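Local structure of DNA gyrase, B subunit, truncated (Myxococcus xanthus, 3CWV) at residues A[37-42]-A[52-57]. The protein probably binds ATP as the B subunit of a type II topoisomerase that breaks, passes and rejoins double-stranded DNA. Sequence-based numbering, arbitrary orientation.
Sequences FLLDVA and RDVVLE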
ATOM      1  N   PHE A  37       7.007   4.924   4.379  1.00 18.57           N
ATOM      2  CA  PHE A  37       8.028   3.862   4.235  1.00 20.22           C
ATOM      3  C   PHE A  37       7.770   2.716   5.230  1.00 21.98           C
ATOM      4  O   PHE A  37       7.917   1.522   4.891  1.00 22.63           O
ATOM      5  CB  PHE A  37       9.471   4.387   4.422  1.00 19.44           C
ATOM      6  CG  PHE A  37       9.920   5.438   3.396  1.00 20.62           C
ATOM      7  CD1 PHE A  37       9.383   5.476   2.119  1.00 21.25           C
ATOM      8  CD2 PHE A  37      10.929   6.342   3.732  1.00 22.32           C
ATOM      9  CE1 PHE A  37       9.845   6.438   1.161  1.00 28.25           C
ATOM     10  CE2 PHE A  37      11.385   7.290   2.807  1.00 27.93           C
ATOM     11  CZ  PHE A  37      10.843   7.336   1.520  1.00 22.63           C
ATOM     12  N   LEU A  38       7.449   3.062   6.477  1.00 21.65           N
ATOM     13  CA  LEU A  38       7.053   2.026   7.472  1.00 25.03           C
ATOM     14  C   LEU A  38       5.811   1.227   7.062  1.00 24.66           C
ATOM     15  O   LEU A  38       5.806  -0.013   7.104  1.00 22.28           O
ATOM     16  CB  LEU A  38       6.864   2.623   8.874  1.00 25.34           C
ATOM     17  CG  LEU A  38       8.062   2.645   9.810  1.00 35.57           C
ATOM     18  CD1 LEU A  38       7.668   3.401  11.074  1.00 31.35           C
ATOM     19  CD2 LEU A  38       8.532   1.191  10.182  1.00 30.68           C
ATOM     20  N   LEU A  39       4.730   1.914   6.723  1.00 23.11           N
ATOM     21  CA  LEU A  39       3.533   1.252   6.188  1.00 25.25           C
ATOM     22  C   LEU A  39       3.817   0.335   4.985  1.00 25.01           C
ATOM     23  O   LEU A  39       3.227  -0.756   4.872  1.00 26.78           O
ATOM     24  CB  LEU A  39       2.458   2.301   5.800  1.00 25.09           C
ATOM     25  CG  LEU A  39       1.877   3.008   7.040  1.00 26.50           C
ATOM     26  CD1 LEU A  39       1.012   4.218   6.618  1.00 28.62           C
ATOM     27  CD2 LEU A  39       1.069   2.038   7.858  1.00 20.49           C
ATOM     28  N   ASP A  40       4.728   0.758   4.098  1.00 23.83           N
ATOM     29  CA  ASP A  40       5.111  -0.077   2.944  1.00 24.03           C
ATOM     30  C   ASP A  40       5.802  -1.398   3.386  1.00 25.65           C
ATOM     31  O   ASP A  40       5.645  -2.449   2.736  1.00 23.67           O
ATOM     32  CB  ASP A  40       6.035   0.670   1.990  1.00 25.13           C
ATOM     33  CG  ASP A  40       5.320   1.775   1.159  1.00 27.98           C
ATOM     34  OD1 ASP A  40       4.073   1.854   1.134  1.00 31.22           O
ATOM     35  OD2 ASP A  40       6.054   2.573   0.529  1.00 35.80           O
ATOM     36  N   VAL A  41       6.609  -1.326   4.445  1.00 23.62           N
ATOM     37  CA  VAL A  41       7.197  -2.534   5.050  1.00 25.27           C
ATOM     38  C   VAL A  41       6.105  -3.535   5.471  1.00 25.07           C
ATOM     39  O   VAL A  41       6.176  -4.737   5.152  1.00 27.05           O
ATOM     40  CB  VAL A  41       8.070  -2.215   6.301  1.00 25.34           C
ATOM     41  CG1 VAL A  41       8.564  -3.529   6.931  1.00 23.31           C
ATOM     42  CG2 VAL A  41       9.267  -1.380   5.934  1.00 21.07           C
ATOM     43  N   ALA A  42       5.097  -3.032   6.184  1.00 23.92           N
ATOM     44  CA  ALA A  42       3.972  -3.843   6.660  1.00 24.93           C
ATOM     45  C   ALA A  42       3.170  -4.396   5.477  1.00 23.88           C
ATOM     46  O   ALA A  42       2.784  -5.561   5.479  1.00 23.51           O
ATOM     47  CB  ALA A  42       3.053  -2.995   7.598  1.00 26.46           C
ATOM     48  N   ARG A  52      -0.668 -10.253   9.816  1.00 26.21           N
ATOM     49  CA  ARG A  52      -2.115 -10.194   9.969  1.00 25.79           C
ATOM     50  C   ARG A  52      -2.616  -8.916  10.639  1.00 26.07           C
ATOM     51  O   ARG A  52      -3.812  -8.635  10.576  1.00 27.08           O
ATOM     52  CB  ARG A  52      -2.607 -11.387  10.790  1.00 25.95           C
ATOM     53  CG  ARG A  52      -2.378 -12.742  10.073  1.00 31.43           C
ATOM     54  CD  ARG A  52      -2.738 -13.910  11.003  1.00 35.03           C
ATOM     55  NE  ARG A  52      -2.379 -15.193  10.392  1.00 49.93           N
ATOM     56  CZ  ARG A  52      -2.013 -16.280  11.068  1.00 52.73           C
ATOM     57  NH1 ARG A  52      -1.942 -16.253  12.396  1.00 48.20           N
ATOM     58  NH2 ARG A  52      -1.704 -17.395  10.412  1.00 56.61           N
ATOM     59  N   ASP A  53      -1.728  -8.191  11.327  1.00 25.22           N
ATOM     60  CA  ASP A  53      -2.117  -6.981  12.094  1.00 27.16           C
ATOM     61  C   ASP A  53      -1.045  -5.905  11.968  1.00 25.82           C
ATOM     62  O   ASP A  53       0.149  -6.205  12.069  1.00 25.02           O
ATOM     63  CB  ASP A  53      -2.327  -7.257  13.590  1.00 25.94           C
ATOM     64  CG  ASP A  53      -3.205  -8.459  13.850  1.00 33.94           C
ATOM     65  OD1 ASP A  53      -4.402  -8.266  14.110  1.00 28.64           O
ATOM     66  OD2 ASP A  53      -2.686  -9.593  13.770  1.00 36.44           O
ATOM     67  N   VAL A  54      -1.488  -4.660  11.769  1.00 24.78           N
ATOM     68  CA  VAL A  54      -0.608  -3.489  11.696  1.00 23.67           C
ATOM     69  C   VAL A  54      -1.267  -2.382  12.511  1.00 23.90           C
ATOM     70  O   VAL A  54      -2.458  -2.088  12.303  1.00 24.49           O
ATOM     71  CB  VAL A  54      -0.474  -2.972  10.218  1.00 26.50           C
ATOM     72  CG1 VAL A  54       0.398  -1.691  10.162  1.00 26.95           C
ATOM     73  CG2 VAL A  54       0.087  -4.039   9.319  1.00 28.94           C
ATOM     74  N   VAL A  55      -0.521  -1.786  13.435  1.00 24.60           N
ATOM     75  CA  VAL A  55      -0.998  -0.649  14.234  1.00 24.01           C
ATOM     76  C   VAL A  55      -0.071   0.557  14.060  1.00 25.24           C
ATOM     77  O   VAL A  55       1.120   0.472  14.336  1.00 25.11           O
ATOM     78  CB  VAL A  55      -1.027  -0.985  15.715  1.00 26.37           C
ATOM     79  CG1 VAL A  55      -1.687   0.173  16.524  1.00 25.64           C
ATOM     80  CG2 VAL A  55      -1.806  -2.291  15.929  1.00 27.67           C
ATOM     81  N   LEU A  56      -0.638   1.679  13.628  1.00 23.15           N
ATOM     82  CA  LEU A  56       0.097   2.926  13.491  1.00 22.09           C
ATOM     83  C   LEU A  56      -0.364   3.875  14.602  1.00 25.24           C
ATOM     84  O   LEU A  56      -1.571   4.094  14.825  1.00 24.01           O
ATOM     85  CB  LEU A  56      -0.138   3.547  12.107  1.00 19.57           C
ATOM     86  CG  LEU A  56       0.541   4.900  11.897  1.00 25.86           C
ATOM     87  CD1 LEU A  56       2.071   4.678  11.878  1.00 20.91           C
ATOM     88  CD2 LEU A  56       0.100   5.597  10.612  1.00 24.57           C
ATOM     89  N   GLU A  57       0.598   4.454  15.293  1.00 25.68           N
ATOM     90  CA  GLU A  57       0.286   5.282  16.449  1.00 30.11           C
ATOM     91  C   GLU A  57       1.020   6.609  16.321  1.00 31.74           C
ATOM     92  O   GLU A  57       2.234   6.651  16.084  1.00 28.46           O
ATOM     93  CB  GLU A  57       0.720   4.529  17.695  1.00 30.65           C
ATOM     94  CG  GLU A  57       0.278   5.057  19.000  1.00 43.11           C
ATOM     95  CD  GLU A  57       0.628   4.070  20.105  1.00 51.38           C
ATOM     96  OE1 GLU A  57       1.654   4.278  20.793  1.00 56.99           O
ATOM     97  OE2 GLU A  57      -0.105   3.066  20.251  1.00 52.05           O
TER
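Leu39 and Ala42 of helix 28-47 meet Val54 and Leu56 of strand 53-58 in a wholly apolar helix-on-sheet contact, buried in the N-terminal half of the chain. The helix segment runs nearly antiparallel to the strand, at 169°, with the two axes 9.9 Å apart, a spacing normal for a helix lying on a sheet. No hydrogen bond crosses the interface.

The tightest point is at Ala42, whose single methyl lets the helix backbone come near the strand. Its CB rests against both branches of Val54, 3.6 Å from CG2 and 3.9 Å from CG1. Valine suits this place: its branches begin at CB, giving a short, broad surface, and with CG1 anti to the backbone N (chi1 177°) both methyls face the alanine. One turn back, where the backbones lie farther apart, longer side chains bridge the distance. The CB of Leu39 does not point straight at the strand, but its isobutyl fork reaches across: CD2 approaches Val54 CG1 at 4.4 Å and CD1 lies 4.3 Å from Leu56 CD2, both looser than the alanine-valine touch.

Strand alternation explains why Val54 and Leu56 carry the contact while Val55 turns to the other face. Leu66 and Cys68 of the adjacent strand 64-70 continue the apolar floor beneath the helix, and Leu181 of helix 171-184 packs against Leu39 from a second helix. Leu56 likewise touches that helix, at Cys178. A helix followed in the chain by a strand that runs back beneath it, packed on one face of a mixed eight-stranded sheet, is consistent with the alpha/beta sandwich of the GHKL ATPase fold, to which the N-terminal domain of GyrB proteins belongs.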